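Local coordinates for tRNA (adenine(58)-N(1))-methyltransferase TrmI (PDB 2PWY), which catalyses S-adenosyl-L-methionine-dependent methylation of adenosine 58 in tRNA at N1 and is required for cell growth at extreme temperatures, at residues L157-L162 against K179-K183. Residues are numbered along the deposited sequence; the frame is centred on the assembly and turned at random.
With SAH (S-adenosyl-L-homocysteine), chain E.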
ATOM      1  N   LEU A 157      18.562   1.073  29.901  1.00 13.48           N
ATOM      2  CA  LEU A 157      17.630   2.129  30.248  1.00 13.31           C
ATOM      3  C   LEU A 157      16.906   1.807  31.569  1.00 13.98           C
ATOM      4  O   LEU A 157      16.676   2.708  32.362  1.00 14.14           O
ATOM      5  CB  LEU A 157      16.636   2.393  29.108  1.00 13.80           C
ATOM      6  CG  LEU A 157      15.610   3.521  29.324  1.00 13.53           C
ATOM      7  CD1 LEU A 157      16.303   4.847  29.667  1.00 13.61           C
ATOM      8  CD2 LEU A 157      14.660   3.685  28.133  1.00 12.50           C
ATOM      9  N   GLU A 158      16.592   0.523  31.802  1.00 14.72           N
ATOM     10  CA  GLU A 158      15.929   0.061  33.044  1.00 15.57           C
ATOM     11  C   GLU A 158      16.616   0.555  34.312  1.00 15.68           C
ATOM     12  O   GLU A 158      15.985   0.638  35.372  1.00 15.23           O
ATOM     13  CB  GLU A 158      15.946  -1.473  33.163  1.00 16.59           C
ATOM     14  CG  GLU A 158      15.163  -2.232  32.184  1.00 17.65           C
ATOM     15  CD  GLU A 158      15.978  -2.619  30.977  1.00 17.68           C
ATOM     16  OE1 GLU A 158      16.638  -1.740  30.392  1.00 14.01           O
ATOM     17  OE2 GLU A 158      15.929  -3.810  30.612  1.00 20.99           O
ATOM     18  N   GLU A 159      17.914   0.824  34.207  1.00 15.88           N
ATOM     19  CA  GLU A 159      18.755   1.103  35.372  1.00 17.33           C
ATOM     20  C   GLU A 159      19.158   2.572  35.450  1.00 16.41           C
ATOM     21  O   GLU A 159      19.923   2.978  36.336  1.00 16.74           O
ATOM     22  CB  GLU A 159      19.978   0.172  35.362  1.00 17.07           C
ATOM     23  CG  GLU A 159      19.550  -1.291  35.498  1.00 20.21           C
ATOM     24  CD  GLU A 159      20.670  -2.298  35.329  1.00 20.84           C
ATOM     25  OE1 GLU A 159      21.838  -1.908  35.114  1.00 25.50           O
ATOM     26  OE2 GLU A 159      20.368  -3.508  35.417  1.00 26.58           O
ATOM     27  N   ALA A 160      18.612   3.376  34.540  1.00 15.62           N
ATOM     28  CA  ALA A 160      18.993   4.785  34.439  1.00 15.36           C
ATOM     29  C   ALA A 160      18.487   5.606  35.620  1.00 14.99           C
ATOM     30  O   ALA A 160      17.394   5.377  36.116  1.00 15.11           O
ATOM     31  CB  ALA A 160      18.467   5.375  33.148  1.00 14.96           C
ATOM     32  N   GLU A 161      19.297   6.560  36.066  1.00 15.01           N
ATOM     33  CA  GLU A 161      18.833   7.567  37.020  1.00 14.50           C
ATOM     34  C   GLU A 161      18.213   8.712  36.242  1.00 14.63           C
ATOM     35  O   GLU A 161      18.922   9.436  35.538  1.00 15.01           O
ATOM     36  CB  GLU A 161      19.991   8.082  37.864  1.00 14.88           C
ATOM     37  CG  GLU A 161      20.508   7.062  38.833  1.00 13.99           C
ATOM     38  CD  GLU A 161      21.660   7.580  39.672  1.00 15.70           C
ATOM     39  OE1 GLU A 161      22.205   8.670  39.380  1.00 15.25           O
ATOM     40  OE2 GLU A 161      22.019   6.871  40.627  1.00 15.56           O
ATOM     41  N   LEU A 162      16.896   8.870  36.362  1.00 14.30           N
ATOM     42  CA  LEU A 162      16.160   9.844  35.559  1.00 14.73           C
ATOM     43  C   LEU A 162      15.305  10.760  36.423  1.00 14.27           C
ATOM     44  O   LEU A 162      14.782  10.330  37.449  1.00 14.86           O
ATOM     45  CB  LEU A 162      15.261   9.125  34.534  1.00 14.82           C
ATOM     46  CG  LEU A 162      15.961   8.279  33.462  1.00 16.38           C
ATOM     47  CD1 LEU A 162      14.964   7.734  32.450  1.00 17.86           C
ATOM     48  CD2 LEU A 162      17.074   9.052  32.751  1.00 17.27           C
ATOM     49  N   LYS A 179      10.132  -3.979  28.854  1.00 12.16           N
ATOM     50  CA  LYS A 179      11.070  -3.941  29.981  1.00 12.26           C
ATOM     51  C   LYS A 179      11.448  -2.541  30.469  1.00 11.79           C
ATOM     52  O   LYS A 179      11.928  -2.389  31.592  1.00 11.44           O
ATOM     53  CB  LYS A 179      12.338  -4.724  29.652  1.00 12.95           C
ATOM     54  CG  LYS A 179      12.122  -6.218  29.505  1.00 14.42           C
ATOM     55  CD  LYS A 179      13.467  -6.937  29.428  1.00 19.10           C
ATOM     56  CE  LYS A 179      13.320  -8.402  29.072  1.00 21.14           C
ATOM     57  NZ  LYS A 179      12.200  -9.071  29.770  1.00 24.39           N
ATOM     58  N   VAL A 180      11.241  -1.526  29.627  1.00 11.45           N
ATOM     59  CA  VAL A 180      11.638  -0.145  29.951  1.00 11.54           C
ATOM     60  C   VAL A 180      10.440   0.788  30.187  1.00 11.73           C
ATOM     61  O   VAL A 180      10.608   2.007  30.347  1.00 11.83           O
ATOM     62  CB  VAL A 180      12.625   0.464  28.882  1.00 11.53           C
ATOM     63  CG1 VAL A 180      13.839  -0.421  28.704  1.00 12.20           C
ATOM     64  CG2 VAL A 180      11.935   0.710  27.527  1.00 12.33           C
ATOM     65  N   LEU A 181       9.237   0.220  30.209  1.00 10.78           N
ATOM     66  CA  LEU A 181       8.012   1.021  30.344  1.00 11.16           C
ATOM     67  C   LEU A 181       7.894   1.698  31.714  1.00 11.34           C
ATOM     68  O   LEU A 181       7.382   2.806  31.825  1.00 10.63           O
ATOM     69  CB  LEU A 181       6.769   0.177  30.079  1.00 11.38           C
ATOM     70  CG  LEU A 181       6.485  -0.201  28.620  1.00 10.80           C
ATOM     71  CD1 LEU A 181       5.219  -1.042  28.555  1.00 11.57           C
ATOM     72  CD2 LEU A 181       6.375   1.037  27.701  1.00 10.93           C
ATOM     73  N   GLU A 182       8.344   1.020  32.759  1.00 11.39           N
ATOM     74  CA  GLU A 182       8.346   1.618  34.093  1.00 12.34           C
ATOM     75  C   GLU A 182       9.220   2.894  34.117  1.00 11.54           C
ATOM     76  O   GLU A 182       8.788   3.962  34.570  1.00 11.67           O
ATOM     77  CB  GLU A 182       8.833   0.597  35.117  1.00 11.89           C
ATOM     78  CG  GLU A 182       8.791   1.123  36.565  1.00 14.45           C
ATOM     79  CD  GLU A 182       9.275   0.095  37.572  1.00 16.08           C
ATOM     80  OE1 GLU A 182       8.975  -1.110  37.414  1.00 23.18           O
ATOM     81  OE2 GLU A 182       9.960   0.494  38.535  1.00 22.32           O
ATOM     82  N   LYS A 183      10.440   2.773  33.613  1.00 11.15           N
ATOM     83  CA  LYS A 183      11.352   3.914  33.544  1.00 11.59           C
ATOM     84  C   LYS A 183      10.816   5.011  32.613  1.00 11.03           C
ATOM     85  O   LYS A 183      10.862   6.204  32.955  1.00 10.70           O
ATOM     86  CB  LYS A 183      12.743   3.453  33.097  1.00 11.59           C
ATOM     87  CG  LYS A 183      13.846   4.476  33.292  1.00 15.11           C
ATOM     88  CD  LYS A 183      14.131   4.772  34.766  1.00 17.95           C
ATOM     89  CE  LYS A 183      14.659   3.552  35.498  1.00 19.75           C
ATOM     90  NZ  LYS A 183      15.196   3.867  36.842  1.00 21.35           N
TER
HETATM   91  N   SAH E 501      17.548   3.228  16.400  1.00 10.31           N
HETATM   92  CA  SAH E 501      18.968   2.749  16.334  1.00 10.06           C
HETATM   93  CB  SAH E 501      19.029   1.229  16.252  1.00 10.50           C
HETATM   94  CG  SAH E 501      18.701   0.559  17.589  1.00 10.16           C
HETATM   95  SD  SAH E 501      19.048  -1.217  17.488  1.00 11.55           S
HETATM   96  C   SAH E 501      19.642   3.397  15.140  1.00 10.55           C
HETATM   97  O   SAH E 501      18.974   4.084  14.352  1.00  9.69           O
HETATM   98  OXT SAH E 501      20.857   3.264  14.957  1.00 10.56           O
HETATM   99  C5' SAH E 501      18.586  -1.598  19.198  1.00 11.42           C
HETATM  100  C4' SAH E 501      19.714  -1.276  20.185  1.00 12.91           C
HETATM  101  O4' SAH E 501      19.174  -1.215  21.490  1.00 12.68           O
HETATM  102  C3' SAH E 501      20.847  -2.308  20.245  1.00 12.67           C
HETATM  103  O3' SAH E 501      22.081  -1.621  20.064  1.00 13.49           O
HETATM  104  C2' SAH E 501      20.736  -2.924  21.640  1.00 13.42           C
HETATM  105  O2' SAH E 501      21.981  -3.220  22.231  1.00 14.81           O
HETATM  106  C1' SAH E 501      20.081  -1.809  22.415  1.00 13.17           C
HETATM  107  N9  SAH E 501      19.235  -2.165  23.566  1.00 12.47           N
HETATM  108  C8  SAH E 501      18.266  -3.128  23.610  1.00 12.99           C
HETATM  109  N7  SAH E 501      17.677  -3.056  24.825  1.00 13.05           N
HETATM  110  C5  SAH E 501      18.216  -2.039  25.534  1.00 12.97           C
HETATM  111  C6  SAH E 501      17.977  -1.539  26.820  1.00 13.50           C
HETATM  112  N6  SAH E 501      17.035  -2.075  27.611  1.00 13.78           N
HETATM  113  N1  SAH E 501      18.737  -0.460  27.251  1.00 13.10           N
HETATM  114  C2  SAH E 501      19.705   0.095  26.449  1.00 13.07           C
HETATM  115  N3  SAH E 501      19.937  -0.417  25.188  1.00 12.98           N
HETATM  116  C4  SAH E 501      19.201  -1.464  24.742  1.00 12.22           C
HETATM  117  O   HOH W   1      16.546   1.741  38.487  1.00 28.42           O
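Glu158 and Val180 bring the backbones closest, their CA atoms 5.3 Å apart, where the 3-10 turn 157-159 passes the N-cap residue of helix 181-187. From the first turn of that helix, Lys183 extends to the loop: CG touches both Leu157 O and Leu162 CD1, and bends at chi2 and chi3 curl the chain so that its ammonium reaches the loop backbone. There NZ donates to Ala160 O at 2.8 Å, in the carbonyl plane with a C=O...N angle of 157°, and also to a water at 3.0 Å, which in turn donates weakly to Glu158 O. Leu157 crosses Val180 at about a right angle, CD2 lying 3.9 Å from Val180 CB, and its other neighbours include Leu101 and Leu172 of the central sheet. Glu158 CG lies 3.3 Å from Lys179 O, and the bend at chi2 (92°) turns the carboxylate toward the adenine, with OE1 against Val180 CG1. OE1 accepts a hydrogen bond from adenine N6 of S-adenosyl-L-homocysteine at 2.8 Å, while Leu157 N donates to N1 at 3.1 Å. These paired bonds form the adenine end of the pocket in a class I Rossmann-like fold, consistent with recognition of the adenine of S-adenosyl-L-methionine.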